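Local coordinates for actin-related protein 8 (Homo sapiens, PDB 4FO0) that binds ATP with low basal ATPase activity, does not polymerize, and is a proposed core component of the human INO80 chromatin-remodelling complex, at residues Y56-L61 with Q159-P164; H130-L135 with D147-H152; D176-W181 with L222-F227. One frame throughout, in Å; residues are numbered along the deposited sequence.

Interaction 1: Y56-L61 with Q159-P164; sequences YKDSWL and QLNIHP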
loop_
_atom_site.group_PDB
_atom_site.type_symbol
_atom_site.label_atom_id
_atom_site.label_comp_id
_atom_site.label_asym_id
_atom_site.label_seq_id
_atom_site.Cartn_x
_atom_site.Cartn_y
_atom_site.Cartn_z
ATOM N N TYR A 56 -4.792 15.603 -17.913
ATOM C CA TYR A 56 -4.009 14.431 -17.557
ATOM C C TYR A 56 -4.504 13.834 -16.235
ATOM O O TYR A 56 -4.558 14.519 -15.208
ATOM C CB TYR A 56 -2.520 14.766 -17.466
ATOM C CG TYR A 56 -1.704 13.542 -17.173
ATOM C CD1 TYR A 56 -1.440 13.152 -15.861
ATOM C CD2 TYR A 56 -1.236 12.741 -18.206
ATOM C CE1 TYR A 56 -0.711 11.994 -15.590
ATOM C CE2 TYR A 56 -0.504 11.596 -17.950
ATOM C CZ TYR A 56 -0.246 11.223 -16.643
ATOM O OH TYR A 56 0.477 10.073 -16.401
ATOM N N LYS A 57 -4.894 12.566 -16.268
ATOM C CA LYS A 57 -5.223 11.863 -15.032
ATOM C C LYS A 57 -4.295 10.668 -14.904
ATOM O O LYS A 57 -4.156 9.882 -15.842
ATOM C CB LYS A 57 -6.687 11.396 -14.997
ATOM C CG LYS A 57 -7.748 12.466 -15.274
ATOM C CD LYS A 57 -7.557 13.732 -14.438
ATOM C CE LYS A 57 -8.601 14.799 -14.805
ATOM N NZ LYS A 57 -10.003 14.316 -14.571
ATOM N N ASP A 58 -3.634 10.536 -13.759
ATOM C CA ASP A 58 -2.810 9.354 -13.540
ATOM C C ASP A 58 -3.691 8.116 -13.423
ATOM O O ASP A 58 -4.842 8.179 -12.995
ATOM C CB ASP A 58 -1.936 9.501 -12.284
ATOM C CG ASP A 58 -0.518 9.978 -12.600
ATOM O OD1 ASP A 58 0.016 9.626 -13.677
ATOM O OD2 ASP A 58 0.065 10.701 -11.764
ATOM N N SER A 59 -3.143 6.976 -13.800
ATOM C CA SER A 59 -3.847 5.728 -13.586
ATOM C C SER A 59 -3.827 5.406 -12.090
ATOM O O SER A 59 -2.853 5.701 -11.394
ATOM C CB SER A 59 -3.165 4.619 -14.381
ATOM O OG SER A 59 -2.581 5.146 -15.564
ATOM N N TRP A 60 -4.906 4.816 -11.597
ATOM C CA TRP A 60 -4.941 4.315 -10.237
ATOM C C TRP A 60 -5.307 2.819 -10.186
ATOM O O TRP A 60 -4.435 1.960 -10.003
ATOM C CB TRP A 60 -5.917 5.132 -9.418
ATOM C CG TRP A 60 -5.982 4.711 -7.998
ATOM C CD1 TRP A 60 -5.214 3.762 -7.380
ATOM C CD2 TRP A 60 -6.875 5.221 -7.004
ATOM N NE1 TRP A 60 -5.582 3.649 -6.061
ATOM C CE2 TRP A 60 -6.599 4.530 -5.804
ATOM C CE3 TRP A 60 -7.883 6.197 -7.010
ATOM C CZ2 TRP A 60 -7.290 4.783 -4.625
ATOM C CZ3 TRP A 60 -8.567 6.448 -5.842
ATOM C CH2 TRP A 60 -8.269 5.745 -4.662
ATOM N N LEU A 61 -6.593 2.509 -10.349
ATOM C CA LEU A 61 -7.025 1.116 -10.406
ATOM C C LEU A 61 -6.810 0.506 -11.792
ATOM O O LEU A 61 -6.907 -0.702 -11.962
ATOM C CB LEU A 61 -8.490 0.942 -9.993
ATOM C CG LEU A 61 -8.963 1.372 -8.610
ATOM C CD1 LEU A 61 -10.280 0.676 -8.321
ATOM C CD2 LEU A 61 -7.939 1.080 -7.512
ATOM N N GLN A 159 7.330 2.949 -6.676
ATOM C CA GLN A 159 8.479 3.663 -7.208
ATOM C C GLN A 159 8.064 5.021 -7.759
ATOM O O GLN A 159 6.872 5.314 -7.882
ATOM C CB GLN A 159 9.263 2.803 -8.208
ATOM C CG GLN A 159 9.895 1.542 -7.572
ATOM C CD GLN A 159 10.900 1.837 -6.435
ATOM O OE1 GLN A 159 11.229 2.988 -6.152
ATOM N NE2 GLN A 159 11.392 0.782 -5.795
ATOM N N LEU A 160 9.041 5.895 -7.996
ATOM C CA LEU A 160 8.706 7.248 -8.467
ATOM C C LEU A 160 7.917 7.161 -9.757
ATOM O O LEU A 160 8.266 6.392 -10.661
ATOM C CB LEU A 160 9.956 8.092 -8.685
ATOM C CG LEU A 160 10.702 8.464 -7.407
ATOM C CD1 LEU A 160 11.596 9.640 -7.664
ATOM C CD2 LEU A 160 9.719 8.791 -6.333
ATOM N N ASN A 161 6.842 7.927 -9.852
ATOM C CA ASN A 161 5.965 7.761 -11.001
ATOM C C ASN A 161 6.432 8.541 -12.210
ATOM O O ASN A 161 5.920 9.634 -12.491
ATOM C CB ASN A 161 4.528 8.138 -10.694
ATOM C CG ASN A 161 3.623 7.875 -11.881
ATOM O OD1 ASN A 161 3.958 7.051 -12.734
ATOM N ND2 ASN A 161 2.500 8.581 -11.966
ATOM N N ILE A 162 7.409 7.972 -12.915
ATOM C CA ILE A 162 7.971 8.579 -14.112
ATOM C C ILE A 162 7.294 8.041 -15.364
ATOM O O ILE A 162 7.120 6.825 -15.514
ATOM C CB ILE A 162 9.461 8.279 -14.219
ATOM C CG1 ILE A 162 10.187 8.828 -12.992
ATOM C CG2 ILE A 162 10.014 8.823 -15.537
ATOM C CD1 ILE A 162 11.317 9.691 -13.311
ATOM N N HIS A 163 6.923 8.947 -16.264
ATOM C CA HIS A 163 6.135 8.578 -17.437
ATOM C C HIS A 163 6.122 9.723 -18.436
ATOM O O HIS A 163 6.383 10.871 -18.078
ATOM C CB HIS A 163 4.705 8.274 -17.012
ATOM C CG HIS A 163 3.999 9.455 -16.417
ATOM N ND1 HIS A 163 3.552 10.516 -17.177
ATOM C CD2 HIS A 163 3.684 9.757 -15.135
ATOM C CE1 HIS A 163 2.984 11.413 -16.390
ATOM N NE2 HIS A 163 3.050 10.977 -15.145
ATOM N N PRO A 164 5.789 9.426 -19.695
ATOM C CA PRO A 164 5.795 10.472 -20.721
ATOM C C PRO A 164 4.755 11.514 -20.390
ATOM O O PRO A 164 3.714 11.161 -19.837
ATOM C CB PRO A 164 5.371 9.725 -21.980
ATOM C CG PRO A 164 5.655 8.297 -21.688
ATOM C CD PRO A 164 5.360 8.134 -20.239
HETATM O O HOH W 1 2.423 11.949 -12.658
#
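An inverse gamma turn centred on Asn161, just after strand 159-160, brings Asn161 and His163 up to Asp58 and Tyr56 beside the nucleotide cleft of the actin fold. The turn is closed by Ile162 N donating to Leu160 O at 2.9 Å. The Asn161 side chain is about 8 Å from that of the ATP-binding residue Ser24 and about 11 Å from the bound ATP, which places the contact near the nucleotide rather than on it. Tyr56 and His163 approach from opposite directions with their ring planes only 9° apart. The centroids are nevertheless 4.9 Å from each other: the two rings are displaced laterally, and little of one lies over the other. Tyr56 reaches this position with CG trans to its backbone N (chi1 -177°). Beside this pair, the Asn161 amide faces the Asp58 carboxylate, the planes turned 51° apart, with Asn161 ND2 3.2 Å from both Asp58 OD1 and OD2. Trp153 anchors both groups: its backbone N bonds Asp58 OD2, and its backbone O accepts from Asn161 ND2. Asp58 OD2 also accepts a hydrogen bond from a water at 2.8 Å. That same water, set in the plane of the imidazole, hydrogen-bonds His163 NE2 at 2.7 Å, tying the two segments together. The other ring nitrogen limits rotation of the imidazole: His163 ND1 donates nearly straight to Pro164 O over 2.7 Å, approaching from above the carbonyl plane.

Interaction 2: H130-L135 with D147-H152; sequences HHPEYL and DCYNIH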
loop_
_atom_site.group_PDB
_atom_site.type_symbol
_atom_site.label_atom_id
_atom_site.label_comp_id
_atom_site.label_asym_id
_atom_site.label_seq_id
_atom_site.Cartn_x
_atom_site.Cartn_y
_atom_site.Cartn_z
ATOM N N HIS A 130 -11.216 30.434 -6.535
ATOM C CA HIS A 130 -10.040 31.281 -6.409
ATOM C C HIS A 130 -8.826 30.774 -7.191
ATOM O O HIS A 130 -7.711 31.214 -6.944
ATOM C CB HIS A 130 -9.661 31.365 -4.941
ATOM C CG HIS A 130 -9.429 30.030 -4.313
ATOM N ND1 HIS A 130 -10.366 29.020 -4.351
ATOM C CD2 HIS A 130 -8.362 29.530 -3.645
ATOM C CE1 HIS A 130 -9.889 27.959 -3.727
ATOM N NE2 HIS A 130 -8.675 28.242 -3.289
ATOM N N HIS A 131 -9.036 29.836 -8.107
ATOM C CA HIS A 131 -7.965 29.341 -8.979
ATOM C C HIS A 131 -6.638 28.975 -8.308
ATOM O O HIS A 131 -5.597 29.483 -8.715
ATOM C CB HIS A 131 -7.668 30.366 -10.069
ATOM C CG HIS A 131 -8.868 30.755 -10.867
ATOM N ND1 HIS A 131 -10.146 30.383 -10.510
ATOM C CD2 HIS A 131 -8.987 31.475 -12.006
ATOM C CE1 HIS A 131 -11.003 30.860 -11.395
ATOM N NE2 HIS A 131 -10.325 31.526 -12.312
ATOM N N PRO A 132 -6.659 28.070 -7.317
ATOM C CA PRO A 132 -5.404 27.618 -6.706
ATOM C C PRO A 132 -4.480 27.051 -7.775
ATOM O O PRO A 132 -4.974 26.440 -8.724
ATOM C CB PRO A 132 -5.856 26.481 -5.793
ATOM C CG PRO A 132 -7.299 26.689 -5.585
ATOM C CD PRO A 132 -7.813 27.297 -6.836
ATOM N N GLU A 133 -3.171 27.239 -7.645
ATOM C CA GLU A 133 -2.257 26.632 -8.609
ATOM C C GLU A 133 -2.228 25.128 -8.424
ATOM O O GLU A 133 -1.926 24.387 -9.362
ATOM C CB GLU A 133 -0.837 27.132 -8.434
ATOM C CG GLU A 133 -0.623 28.587 -8.664
ATOM C CD GLU A 133 0.770 28.989 -8.237
ATOM O OE1 GLU A 133 1.582 28.074 -7.956
ATOM O OE2 GLU A 133 1.052 30.204 -8.172
ATOM N N TYR A 134 -2.501 24.687 -7.197
ATOM C CA TYR A 134 -2.554 23.264 -6.904
ATOM C C TYR A 134 -3.400 22.913 -5.689
ATOM O O TYR A 134 -3.772 23.771 -4.880
ATOM C CB TYR A 134 -1.150 22.708 -6.700
ATOM C CG TYR A 134 -0.459 23.278 -5.492
ATOM C CD1 TYR A 134 0.551 24.219 -5.628
ATOM C CD2 TYR A 134 -0.822 22.886 -4.211
ATOM C CE1 TYR A 134 1.193 24.741 -4.525
ATOM C CE2 TYR A 134 -0.194 23.414 -3.098
ATOM C CZ TYR A 134 0.814 24.343 -3.261
ATOM O OH TYR A 134 1.449 24.869 -2.157
ATOM N N LEU A 135 -3.678 21.620 -5.566
ATOM C CA LEU A 135 -4.415 21.097 -4.442
ATOM C C LEU A 135 -3.734 19.832 -4.013
ATOM O O LEU A 135 -3.114 19.145 -4.824
ATOM C CB LEU A 135 -5.875 20.846 -4.840
ATOM C CG LEU A 135 -6.607 22.177 -5.036
ATOM C CD1 LEU A 135 -7.546 22.136 -6.200
ATOM C CD2 LEU A 135 -7.337 22.541 -3.772
ATOM N N ASP A 147 -12.939 20.217 -14.009
ATOM C CA ASP A 147 -12.057 21.355 -13.760
ATOM C C ASP A 147 -10.726 21.206 -14.457
ATOM O O ASP A 147 -10.310 20.106 -14.817
ATOM C CB ASP A 147 -11.803 21.557 -12.275
ATOM C CG ASP A 147 -12.868 22.385 -11.619
ATOM O OD1 ASP A 147 -12.565 22.965 -10.553
ATOM O OD2 ASP A 147 -13.996 22.453 -12.171
ATOM N N CYS A 148 -10.047 22.332 -14.616
ATOM C CA CYS A 148 -8.823 22.384 -15.392
ATOM C C CYS A 148 -7.661 22.059 -14.475
ATOM O O CYS A 148 -6.840 22.919 -14.143
ATOM C CB CYS A 148 -8.655 23.766 -16.038
ATOM S SG CYS A 148 -8.959 25.165 -14.889
ATOM N N TYR A 149 -7.608 20.809 -14.042
ATOM C CA TYR A 149 -6.509 20.354 -13.207
ATOM C C TYR A 149 -6.039 19.001 -13.676
ATOM O O TYR A 149 -6.857 18.126 -13.997
ATOM C CB TYR A 149 -6.930 20.302 -11.738
ATOM C CG TYR A 149 -7.053 21.663 -11.090
ATOM C CD1 TYR A 149 -8.153 22.481 -11.344
ATOM C CD2 TYR A 149 -6.075 22.132 -10.218
ATOM C CE1 TYR A 149 -8.271 23.721 -10.747
ATOM C CE2 TYR A 149 -6.190 23.377 -9.613
ATOM C CZ TYR A 149 -7.289 24.169 -9.888
ATOM O OH TYR A 149 -7.407 25.409 -9.296
ATOM N N ASN A 150 -4.720 18.833 -13.756
ATOM C CA ASN A 150 -4.150 17.499 -13.959
ATOM C C ASN A 150 -3.932 16.841 -12.608
ATOM O O ASN A 150 -3.568 17.510 -11.631
ATOM C CB ASN A 150 -2.842 17.553 -14.729
ATOM C CG ASN A 150 -3.014 18.083 -16.137
ATOM O OD1 ASN A 150 -4.056 17.900 -16.764
ATOM N ND2 ASN A 150 -1.983 18.740 -16.642
ATOM N N ILE A 151 -4.181 15.538 -12.548
ATOM C CA ILE A 151 -4.018 14.784 -11.313
ATOM C C ILE A 151 -2.755 13.944 -11.369
ATOM O O ILE A 151 -2.551 13.177 -12.317
ATOM C CB ILE A 151 -5.221 13.874 -11.065
ATOM C CG1 ILE A 151 -6.506 14.700 -11.071
ATOM C CG2 ILE A 151 -5.054 13.103 -9.757
ATOM C CD1 ILE A 151 -6.569 15.733 -9.986
ATOM N N HIS A 152 -1.914 14.094 -10.347
ATOM C CA HIS A 152 -0.637 13.383 -10.285
ATOM C C HIS A 152 -0.449 12.608 -8.987
ATOM O O HIS A 152 -0.580 13.155 -7.882
ATOM C CB HIS A 152 0.547 14.342 -10.502
ATOM C CG HIS A 152 0.524 15.033 -11.832
ATOM N ND1 HIS A 152 0.174 16.359 -11.979
ATOM C CD2 HIS A 152 0.788 14.573 -13.077
ATOM C CE1 HIS A 152 0.223 16.687 -13.258
ATOM N NE2 HIS A 152 0.593 15.622 -13.945
#
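Tyr149 spans the contact with Pro132 and Leu135, and its side chain can be traced outward atom by atom. At the root, CB points toward segment 130-135, and CG stands anti to the carbonyl carbon (chi1 -74°), a setting that carries the phenol across to the facing loop. Farther out, CE2 is the ring carbon that meets Leu135, whose CD1 lies 3.9 Å away; the two side chains cross at about a right angle, and the methyl comes in obliquely to the ring. CE2 is also 3.4 Å from Pro132 O, an oxygen lying near the ring plane at the phenol edge. The next atom, CZ, has Pro132 CD as an apolar neighbour at 4.4 Å.

The contact lies in the sheet of the actin fold, where strands 134-136 and 149-152 both pair antiparallel with strand 38-47. Leu135 and Glu133 make backbone bonds to Ala45 and Arg47, whereas Asn150 and Cys148 bond to Arg46 and His48; this alternation places the two segments on opposite edges of the shared strand. The nearest CA atoms across the segments, those of His131 and Cys148, are 9.5 Å apart, a separation the Tyr149 side chain spans. By correspondence with actin, this region probably represents subdomain 2.

At the tip, Tyr149 OH donates a hydrogen bond of 2.7 Å to Pro132 O. The donor lies in the carbonyl plane on a lone pair, with a C=O...OH angle of 135°. Pro132 N, 3.4 Å from Tyr149 OH, has no hydrogen to offer. Arg47 NE, from the shared strand, makes an additional weak hydrogen bond to Tyr149 OH.

Interaction 3: D176-W181 with L222-F227; sequences DIEVIW and LMKMGF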
loop_
_atom_site.group_PDB
_atom_site.type_symbol
_atom_site.label_atom_id
_atom_site.label_comp_id
_atom_site.label_asym_id
_atom_site.label_seq_id
_atom_site.Cartn_x
_atom_site.Cartn_y
_atom_site.Cartn_z
ATOM N N ASP A 176 6.574 17.811 -7.069
ATOM C CA ASP A 176 5.283 17.384 -6.550
ATOM C C ASP A 176 5.423 16.768 -5.161
ATOM O O ASP A 176 4.617 17.047 -4.275
ATOM C CB ASP A 176 4.603 16.409 -7.514
ATOM C CG ASP A 176 4.156 17.085 -8.822
ATOM O OD1 ASP A 176 4.212 18.334 -8.890
ATOM O OD2 ASP A 176 3.743 16.374 -9.779
ATOM N N ILE A 177 6.447 15.942 -4.967
ATOM C CA ILE A 177 6.726 15.390 -3.647
ATOM C C ILE A 177 6.925 16.514 -2.657
ATOM O O ILE A 177 6.315 16.525 -1.593
ATOM C CB ILE A 177 7.985 14.522 -3.629
ATOM C CG1 ILE A 177 7.796 13.331 -4.560
ATOM C CG2 ILE A 177 8.294 14.035 -2.201
ATOM C CD1 ILE A 177 6.554 12.606 -4.273
ATOM N N GLU A 178 7.771 17.469 -3.020
ATOM C CA GLU A 178 8.087 18.552 -2.110
ATOM C C GLU A 178 6.846 19.349 -1.752
ATOM O O GLU A 178 6.608 19.655 -0.587
ATOM C CB GLU A 178 9.147 19.474 -2.687
ATOM C CG GLU A 178 9.317 20.729 -1.853
ATOM C CD GLU A 178 10.600 21.475 -2.153
ATOM O OE1 GLU A 178 11.258 21.147 -3.166
ATOM O OE2 GLU A 178 10.950 22.388 -1.367
ATOM N N VAL A 179 6.050 19.686 -2.751
ATOM C CA VAL A 179 4.814 20.394 -2.477
ATOM C C VAL A 179 3.889 19.573 -1.569
ATOM O O VAL A 179 3.349 20.092 -0.590
ATOM C CB VAL A 179 4.097 20.797 -3.766
ATOM C CG1 VAL A 179 2.716 21.370 -3.461
ATOM C CG2 VAL A 179 4.936 21.807 -4.523
ATOM N N ILE A 180 3.712 18.294 -1.882
ATOM C CA ILE A 180 2.857 17.450 -1.058
ATOM C C ILE A 180 3.391 17.325 0.379
ATOM O O ILE A 180 2.644 17.506 1.340
ATOM C CB ILE A 180 2.659 16.061 -1.680
ATOM C CG1 ILE A 180 1.949 16.170 -3.032
ATOM C CG2 ILE A 180 1.847 15.161 -0.752
ATOM C CD1 ILE A 180 1.877 14.837 -3.777
ATOM N N TRP A 181 4.677 17.029 0.526
ATOM C CA TRP A 181 5.255 16.871 1.850
ATOM C C TRP A 181 5.275 18.169 2.635
ATOM O O TRP A 181 4.997 18.173 3.825
ATOM C CB TRP A 181 6.660 16.264 1.790
ATOM C CG TRP A 181 6.639 14.868 1.298
ATOM C CD1 TRP A 181 5.553 14.194 0.816
ATOM C CD2 TRP A 181 7.745 13.960 1.214
ATOM N NE1 TRP A 181 5.912 12.929 0.440
ATOM C CE2 TRP A 181 7.252 12.758 0.668
ATOM C CE3 TRP A 181 9.102 14.049 1.537
ATOM C CZ2 TRP A 181 8.070 11.648 0.445
ATOM C CZ3 TRP A 181 9.909 12.949 1.325
ATOM C CH2 TRP A 181 9.393 11.762 0.780
ATOM N N LEU A 222 17.143 17.733 2.653
ATOM C CA LEU A 222 18.185 18.557 3.244
ATOM C C LEU A 222 18.314 19.931 2.585
ATOM O O LEU A 222 18.274 20.962 3.264
ATOM C CB LEU A 222 19.525 17.808 3.203
ATOM C CG LEU A 222 19.561 16.566 4.092
ATOM C CD1 LEU A 222 20.906 15.901 4.008
ATOM C CD2 LEU A 222 19.233 16.929 5.532
ATOM N N MET A 223 18.450 19.941 1.262
ATOM C CA MET A 223 18.732 21.169 0.527
ATOM C C MET A 223 17.499 22.014 0.186
ATOM O O MET A 223 17.522 23.230 0.317
ATOM C CB MET A 223 19.533 20.867 -0.752
ATOM C CG MET A 223 20.910 20.243 -0.533
ATOM S SD MET A 223 21.962 21.087 0.690
ATOM C CE MET A 223 21.191 20.537 2.205
ATOM N N LYS A 224 16.428 21.380 -0.267
ATOM C CA LYS A 224 15.263 22.129 -0.732
ATOM C C LYS A 224 14.283 22.453 0.399
ATOM O O LYS A 224 13.700 23.524 0.434
ATOM C CB LYS A 224 14.536 21.351 -1.834
ATOM C CG LYS A 224 15.341 21.137 -3.092
ATOM C CD LYS A 224 15.094 22.262 -4.081
ATOM C CE LYS A 224 15.811 22.004 -5.396
ATOM N NZ LYS A 224 15.445 20.677 -5.979
ATOM N N MET A 225 14.086 21.517 1.318
ATOM C CA MET A 225 13.080 21.711 2.349
ATOM C C MET A 225 13.671 22.317 3.627
ATOM O O MET A 225 12.979 23.034 4.354
ATOM C CB MET A 225 12.370 20.400 2.661
ATOM C CG MET A 225 11.291 20.025 1.671
ATOM S SD MET A 225 10.623 18.406 2.084
ATOM C CE MET A 225 9.165 18.834 3.021
ATOM N N GLY A 226 14.938 22.021 3.906
ATOM C CA GLY A 226 15.642 22.703 4.972
ATOM C C GLY A 226 15.808 21.989 6.298
ATOM O O GLY A 226 16.132 22.625 7.302
ATOM N N PHE A 227 15.582 20.680 6.311
ATOM C CA PHE A 227 15.913 19.876 7.473
ATOM C C PHE A 227 17.409 19.945 7.686
ATOM O O PHE A 227 18.158 20.101 6.731
ATOM C CB PHE A 227 15.537 18.432 7.229
ATOM C CG PHE A 227 14.082 18.166 7.349
ATOM C CD1 PHE A 227 13.545 17.733 8.554
ATOM C CD2 PHE A 227 13.246 18.335 6.260
ATOM C CE1 PHE A 227 12.195 17.475 8.676
ATOM C CE2 PHE A 227 11.895 18.084 6.370
ATOM C CZ PHE A 227 11.367 17.652 7.590
#
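The indole of Trp181 carries Ile177 CG2 over the centre of one face, 3.3 Å above the plane, while its NE1 edge hydrogen-bonds His42 NE2; Met225 instead meets the base of this side chain. The second flat group, the Glu178 carboxylate, turns its oxygens to the backbone and aliphatic root of Lys224. Both belong to helix 170-187 of the actin fold, which packs here on the C-terminal end of helix 211-225. The backbones come closest at Glu178 and Met225, whose CA atoms are 7.4 Å apart. Glu178 bridges that interval with CG trans to its own N (chi1 170°) and an extended chain beyond. It runs antiparallel alongside the Met225 side chain, so that the CG atoms of Glu178 and Met225 lie 4.1 Å apart, and it crosses Lys224 at about a right angle. Glu178 OE1 lies 3.5 Å from Lys224 CB. Both Glu178 OE2 and Lys224 O are acceptors, so their 3.5 Å approach is not a hydrogen bond and may be mildly unfavourable. The ammonium group is not in contact either: Lys224 NZ stays 5.1 Å from Glu178 OE1, a separation at which opposite charges may still attract weakly. Gly226 has left helical geometry, with a positive phi of 101°. Met225 makes the apolar part of the contact. Its chain is bent at the last torsion (chi3 97°), setting the terminal methyl CE 3.8 Å from Trp181 CB.

Overall arrangement
All three contacts lie in the actin-family region of one chain. Interaction 2 falls between the two segments of interaction 1 in sequence, and interaction 3 follows both. Interactions 1 and 2 have centres about 17 Å apart and touch directly: Tyr56 N bonds Asn150 OD1 and Tyr56 O bonds Ile151 N, so the loop at 56-61 runs along strand 149-152. Interaction 3 is centred about 20 Å from each of the others. It meets interaction 2 where Tyr134 packs on Val179 of helix 170-187, but does not touch interaction 1. Strand 38-47 pairs with both strands of interaction 2 and packs on helix 170-187; the Asn161 and Trp181 side chains each come about 11 Å from bound ATP.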